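Local coordinates for protein alpha-glucosidase (Pseudoalteromonas sp. K8, PDB 5HQA) that hydrolyses alpha-glucosides as a chloride-activated glycoside hydrolase of family 97, holding calcium close to its bound sugar, at residues K294-F299 and A531-N536; I145-W150 and A165-T170. All blocks are in the same frame, centred on the assembly; numbering follows the deposited sequence.

How the contacts relate
From the N terminus the chain first makes contact 2, within the N-terminal family region: the loop after strand 141-144 and the short strand 167-168 come together, closing a small loop of 14 residues that contains strand 158-161. Contact 1 follows in the barrel region and closes a far longer excursion of 231 residues, joining helix 290-303, between strands 264-269 and 307-310, to the turn after strand 527-529. The two loops lie in series, neither nested nor crossing. Their centres are about 38 Å apart and their nearest atoms about 21 Å, so one illustrates local closure beside the calcium-binding region, the other a long-range join between the start and end of the barrel.

Contact 1 of 2, residues K294-F299 and A531-N536; sequences KYYMDF and ADLPKN
Pro534 meets three aromatic side chains of helix 290-303, Tyr295, Tyr296 and Phe299, illustrating how, in a (beta/alpha)8, or TIM, barrel, the first long helix packs on the segment after the last strand, next to the strand pair that closes the ring. That helix lies between strands 264-269 and 307-310, whereas residues 531-536 follow strand 527-529. The turn is shaped first by Asp532, whose OD1 accepts two bonds from the same face of the carboxylate, from Leu533 N at 2.7 Å and from Asn536 ND2 at 2.9 Å; its OD2 is held by the backbone amides of Phe495 and Asp496. Leu533 then offers CD2 to the hydroxyl of Tyr296, a light contact. Pro534 carries the bulk of the interface. Its CD lies 3.4 Å from Tyr296 OH, while CG sits over one face of that phenol ring, displaced toward the rim, in a CH-pi contact of 3.9 Å to the ring centroid. CB takes a second ring: it stands above the centre of Phe299, 3.7 Å from the centroid and 13° off the ring normal. With CG anti to the backbone N (chi1 -178°) the Phe299 ring reaches out from the helix to Pro534, and chi2 near 90° sets how its face is turned. Tyr296 also packs on Ile267 and Ile269 of strand 264-269, so an alanine here would probably open a gap between that strand and Pro534, leaving CG and CD of the proline without the ring that supports them. Tyr295 runs along the exposed margin and brings OH to 3.7 Å from Pro534 CB. At Lys535 the contact becomes polar: its backbone N donates to a water at 3.1 Å, which is also hydrogen-bonded to Tyr295 OH, again at 3.1 Å.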
loop_
_atom_site.group_PDB
_atom_site.type_symbol
_atom_site.label_atom_id
_atom_site.label_comp_id
_atom_site.label_asym_id
_atom_site.label_seq_id
_atom_site.Cartn_x
_atom_site.Cartn_y
_atom_site.Cartn_z
ATOM N N LYS A 294 2.684 -20.437 22.431
ATOM C CA LYS A 294 2.178 -21.782 22.173
ATOM C C LYS A 294 0.657 -21.805 22.146
ATOM O O LYS A 294 0.052 -22.542 21.357
ATOM C CB LYS A 294 2.700 -22.757 23.227
ATOM C CG LYS A 294 4.176 -23.101 23.095
ATOM C CD LYS A 294 4.586 -24.165 24.110
ATOM C CE LYS A 294 5.989 -24.682 23.820
ATOM N NZ LYS A 294 6.435 -25.750 24.770
ATOM N N TYR A 295 0.021 -21.014 23.013
ATOM C CA TYR A 295 -1.434 -20.934 23.010
ATOM C C TYR A 295 -1.944 -20.379 21.685
ATOM O O TYR A 295 -2.913 -20.900 21.116
ATOM C CB TYR A 295 -1.902 -20.085 24.191
ATOM C CG TYR A 295 -3.325 -19.578 24.102
ATOM C CD1 TYR A 295 -4.397 -20.367 24.504
ATOM C CD2 TYR A 295 -3.591 -18.293 23.645
ATOM C CE1 TYR A 295 -5.699 -19.895 24.432
ATOM C CE2 TYR A 295 -4.882 -17.812 23.567
ATOM C CZ TYR A 295 -5.936 -18.613 23.959
ATOM O OH TYR A 295 -7.223 -18.115 23.879
ATOM N N TYR A 296 -1.297 -19.332 21.167
ATOM C CA TYR A 296 -1.700 -18.792 19.869
ATOM C C TYR A 296 -1.431 -19.787 18.743
ATOM O O TYR A 296 -2.236 -19.909 17.810
ATOM C CB TYR A 296 -0.980 -17.467 19.601
ATOM C CG TYR A 296 -1.683 -16.252 20.177
ATOM C CD1 TYR A 296 -1.737 -16.038 21.550
ATOM C CD2 TYR A 296 -2.287 -15.314 19.341
ATOM C CE1 TYR A 296 -2.377 -14.928 22.072
ATOM C CE2 TYR A 296 -2.931 -14.198 19.858
ATOM C CZ TYR A 296 -2.972 -14.014 21.222
ATOM O OH TYR A 296 -3.610 -12.911 21.743
ATOM N N MET A 297 -0.306 -20.509 18.804
ATOM C CA MET A 297 -0.015 -21.489 17.761
ATOM C C MET A 297 -1.045 -22.606 17.749
ATOM O O MET A 297 -1.448 -23.073 16.676
ATOM C CB MET A 297 1.388 -22.065 17.941
ATOM C CG MET A 297 2.477 -21.115 17.476
ATOM S SD MET A 297 4.093 -21.589 18.119
ATOM C CE MET A 297 4.970 -21.898 16.639
ATOM N N ASP A 298 -1.476 -23.054 18.933
ATOM C CA ASP A 298 -2.531 -24.063 19.009
ATOM C C ASP A 298 -3.799 -23.564 18.334
ATOM O O ASP A 298 -4.436 -24.289 17.566
ATOM C CB ASP A 298 -2.822 -24.429 20.467
ATOM C CG ASP A 298 -1.695 -25.212 21.117
ATOM O OD1 ASP A 298 -0.907 -25.861 20.391
ATOM O OD2 ASP A 298 -1.609 -25.194 22.367
ATOM N N PHE A 299 -4.181 -22.319 18.622
ATOM C CA PHE A 299 -5.360 -21.732 17.997
ATOM C C PHE A 299 -5.187 -21.649 16.487
ATOM O O PHE A 299 -6.088 -22.021 15.725
ATOM C CB PHE A 299 -5.619 -20.345 18.597
ATOM C CG PHE A 299 -6.845 -19.653 18.053
ATOM C CD1 PHE A 299 -8.079 -19.826 18.660
ATOM C CD2 PHE A 299 -6.755 -18.812 16.946
ATOM C CE1 PHE A 299 -9.205 -19.185 18.169
ATOM C CE2 PHE A 299 -7.878 -18.172 16.448
ATOM C CZ PHE A 299 -9.108 -18.359 17.065
ATOM N N ALA A 531 -6.962 -9.967 13.508
ATOM C CA ALA A 531 -6.254 -9.133 14.470
ATOM C C ALA A 531 -6.701 -9.321 15.915
ATOM O O ALA A 531 -5.964 -8.917 16.825
ATOM C CB ALA A 531 -6.425 -7.661 14.088
ATOM N N ASP A 532 -7.871 -9.915 16.165
ATOM C CA ASP A 532 -8.427 -9.872 17.512
ATOM C C ASP A 532 -7.810 -10.945 18.411
ATOM O O ASP A 532 -7.086 -11.839 17.967
ATOM C CB ASP A 532 -9.941 -10.052 17.466
ATOM C CG ASP A 532 -10.656 -9.294 18.566
ATOM O OD1 ASP A 532 -10.020 -8.958 19.594
ATOM O OD2 ASP A 532 -11.872 -9.044 18.404
ATOM N N LEU A 533 -8.125 -10.847 19.700
ATOM C CA LEU A 533 -7.751 -11.892 20.640
ATOM C C LEU A 533 -8.483 -13.184 20.284
ATOM O O LEU A 533 -9.671 -13.147 19.940
ATOM C CB LEU A 533 -8.105 -11.476 22.069
ATOM C CG LEU A 533 -7.670 -10.071 22.501
ATOM C CD1 LEU A 533 -8.103 -9.792 23.940
ATOM C CD2 LEU A 533 -6.179 -9.938 22.354
ATOM N N PRO A 534 -7.815 -14.341 20.364
ATOM C CA PRO A 534 -8.492 -15.606 20.015
ATOM C C PRO A 534 -9.834 -15.811 20.704
ATOM O O PRO A 534 -10.789 -16.258 20.055
ATOM C CB PRO A 534 -7.466 -16.665 20.435
ATOM C CG PRO A 534 -6.142 -15.960 20.245
ATOM C CD PRO A 534 -6.388 -14.540 20.676
ATOM N N LYS A 535 -9.949 -15.479 21.993
ATOM C CA LYS A 535 -11.211 -15.712 22.688
ATOM C C LYS A 535 -12.355 -14.935 22.051
ATOM O O LYS A 535 -13.515 -15.356 22.144
ATOM C CB LYS A 535 -11.082 -15.346 24.165
ATOM C CG LYS A 535 -10.849 -13.871 24.409
ATOM C CD LYS A 535 -10.758 -13.564 25.902
ATOM C CE LYS A 535 -10.538 -12.075 26.130
ATOM N NZ LYS A 535 -10.443 -11.738 27.578
ATOM N N ASN A 536 -12.056 -13.807 21.401
ATOM C CA ASN A 536 -13.122 -13.026 20.787
ATOM C C ASN A 536 -13.636 -13.682 19.513
ATOM O O ASN A 536 -14.802 -13.495 19.147
ATOM C CB ASN A 536 -12.633 -11.606 20.534
ATOM C CG ASN A 536 -12.435 -10.851 21.825
ATOM O OD1 ASN A 536 -13.120 -11.134 22.807
ATOM N ND2 ASN A 536 -11.490 -9.907 21.847
HETATM O O HOH W 1 -7.553 -14.992 23.909
#

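Contact 2 of 2, residues I145-W150 and A165-T170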
loop_
_atom_site.group_PDB
_atom_site.type_symbol
_atom_site.label_atom_id
_atom_site.label_comp_id
_atom_site.label_asym_id
_atom_site.label_seq_id
_atom_site.Cartn_x
_atom_site.Cartn_y
_atom_site.Cartn_z
ATOM N N ILE A 145 -4.066 13.299 2.061
ATOM C CA ILE A 145 -3.406 13.442 3.360
ATOM C C ILE A 145 -2.219 14.389 3.224
ATOM O O ILE A 145 -1.575 14.450 2.163
ATOM C CB ILE A 145 -2.955 12.091 3.947
ATOM C CG1 ILE A 145 -2.049 11.325 2.965
ATOM C CG2 ILE A 145 -4.171 11.264 4.407
ATOM C CD1 ILE A 145 -1.078 10.354 3.657
ATOM N N PRO A 146 -1.894 15.139 4.269
ATOM C CA PRO A 146 -0.777 16.082 4.178
ATOM C C PRO A 146 0.551 15.352 4.158
ATOM O O PRO A 146 0.713 14.283 4.756
ATOM C CB PRO A 146 -0.923 16.917 5.455
ATOM C CG PRO A 146 -1.525 15.918 6.444
ATOM C CD PRO A 146 -2.517 15.136 5.610
ATOM N N ALA A 147 1.514 15.953 3.475
ATOM C CA ALA A 147 2.873 15.436 3.446
ATOM C C ALA A 147 3.759 16.235 4.393
ATOM O O ALA A 147 3.451 17.374 4.752
ATOM C CB ALA A 147 3.450 15.489 2.030
ATOM N N ARG A 148 4.881 15.616 4.777
ATOM C CA ARG A 148 5.906 16.204 5.638
ATOM C C ARG A 148 5.395 16.475 7.047
ATOM O O ARG A 148 5.963 17.307 7.764
ATOM C CB ARG A 148 6.482 17.493 5.029
ATOM C CG ARG A 148 7.056 17.305 3.611
ATOM C CD ARG A 148 8.515 16.795 3.603
ATOM N NE ARG A 148 8.818 16.210 2.300
ATOM C CZ ARG A 148 9.064 16.923 1.199
ATOM N NH1 ARG A 148 9.079 18.253 1.254
ATOM N NH2 ARG A 148 9.295 16.307 0.041
ATOM N N GLY A 149 4.324 15.788 7.463
ATOM C CA GLY A 149 3.785 15.976 8.792
ATOM C C GLY A 149 4.437 15.058 9.793
ATOM O O GLY A 149 5.158 14.128 9.439
ATOM N N TRP A 150 4.164 15.322 11.071
ATOM C CA TRP A 150 4.832 14.550 12.110
ATOM C C TRP A 150 4.407 13.085 12.105
ATOM O O TRP A 150 5.169 12.235 12.589
ATOM C CB TRP A 150 4.567 15.164 13.490
ATOM C CG TRP A 150 3.179 14.936 13.985
ATOM C CD1 TRP A 150 2.072 15.690 13.711
ATOM C CD2 TRP A 150 2.740 13.875 14.839
ATOM N NE1 TRP A 150 0.972 15.163 14.342
ATOM C CE2 TRP A 150 1.354 14.046 15.040
ATOM C CE3 TRP A 150 3.380 12.799 15.448
ATOM C CZ2 TRP A 150 0.605 13.187 15.827
ATOM C CZ3 TRP A 150 2.627 11.937 16.234
ATOM C CH2 TRP A 150 1.254 12.137 16.413
ATOM N N ALA A 165 -5.421 21.751 -1.318
ATOM C CA ALA A 165 -4.469 20.665 -1.057
ATOM C C ALA A 165 -3.065 21.220 -1.261
ATOM O O ALA A 165 -2.521 21.187 -2.365
ATOM C CB ALA A 165 -4.738 19.476 -1.974
ATOM N N ALA A 166 -2.460 21.732 -0.178
ATOM C CA ALA A 166 -1.242 22.527 -0.321
ATOM C C ALA A 166 0.002 21.660 -0.503
ATOM O O ALA A 166 0.863 21.972 -1.340
ATOM C CB ALA A 166 -1.075 23.451 0.888
ATOM N N LEU A 167 0.123 20.578 0.264
ATOM C CA LEU A 167 1.345 19.780 0.272
ATOM C C LEU A 167 0.925 18.372 0.658
ATOM O O LEU A 167 0.536 18.143 1.806
ATOM C CB LEU A 167 2.365 20.353 1.258
ATOM C CG LEU A 167 3.764 19.731 1.236
ATOM C CD1 LEU A 167 4.467 20.124 -0.083
ATOM C CD2 LEU A 167 4.577 20.168 2.477
ATOM N N VAL A 168 0.983 17.433 -0.290
ATOM C CA VAL A 168 0.258 16.178 -0.154
ATOM C C VAL A 168 1.144 14.996 -0.522
ATOM O O VAL A 168 2.060 15.100 -1.347
ATOM C CB VAL A 168 -1.026 16.178 -1.017
ATOM C CG1 VAL A 168 -1.929 17.350 -0.622
ATOM C CG2 VAL A 168 -0.681 16.233 -2.504
ATOM N N HIS A 169 0.861 13.859 0.116
ATOM C CA HIS A 169 1.463 12.590 -0.255
ATOM C C HIS A 169 0.714 11.976 -1.433
ATOM O O HIS A 169 -0.426 12.339 -1.739
ATOM C CB HIS A 169 1.455 11.620 0.932
ATOM C CG HIS A 169 2.599 11.819 1.874
ATOM N ND1 HIS A 169 3.908 11.894 1.444
ATOM C CD2 HIS A 169 2.634 11.963 3.222
ATOM C CE1 HIS A 169 4.700 12.074 2.486
ATOM N NE2 HIS A 169 3.954 12.112 3.578
ATOM N N THR A 170 1.371 11.031 -2.097
ATOM C CA THR A 170 0.720 10.278 -3.163
ATOM C C THR A 170 0.502 8.838 -2.693
ATOM O O THR A 170 1.221 8.368 -1.809
ATOM C CB THR A 170 1.555 10.298 -4.468
ATOM O OG1 THR A 170 2.658 9.382 -4.366
ATOM C CG2 THR A 170 2.078 11.713 -4.762
HETATM O O HOH W 2 -2.886 12.262 -0.434
HETATM O O HOH W 3 5.886 12.875 5.709
#
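A chi1 of -83° at His169, with CG anti to the carbonyl carbon, turns the imidazole against Ala147, and at Ile145 a chi1 of 55° puts CG1 in the crowded position between backbone N and carbonyl carbon, from where CD1 comes to the edge of the same imidazole. The backbone arrangement beneath is a single beta bridge with the bond pattern of an antiparallel pair, although the segments cross steeply; it lies in the N-terminal domain, which belongs to the galactose mutarotase-like clan of folds. Pro146 and Val168 form its non-hydrogen-bonded pair, flanked by His169 N donating to Ile145 O at 3.2 Å and Ala147 N donating to Leu167 O at 2.9 Å. Each of these carbonyls also receives a CA-H...O contact, Ile145 O from Val168 CA and Leu167 O from Pro146 CA, both at 3.4 Å. The example shows how a proline, having no N-H, fits a bridge at a position where none is needed. Over the imidazole the methyl of Ala147 is almost exactly centred: CB lies 3.5 Å from the ring centroid and 4° off the normal, a CH-pi contact. Beyond it, CG of Arg148 rests against Leu167 CD2, and both side chains also touch Val196 of strand 195-199, which pairs with 167-168; the guanidinium continues to a salt bridge with Asp208 and a hydrogen bond from NH2 to Thr210 OG1. The bridge lies near the calcium site, the side chain of Ile145 being about 7 Å from that of the calcium ligand Glu154. One water joins the segments at the Ile145 end, accepting from Ile145 N and donating to His169 O. Another lies in the imidazole plane, 3.0 Å from His169 NE2, and takes a weak bond from Arg148 N.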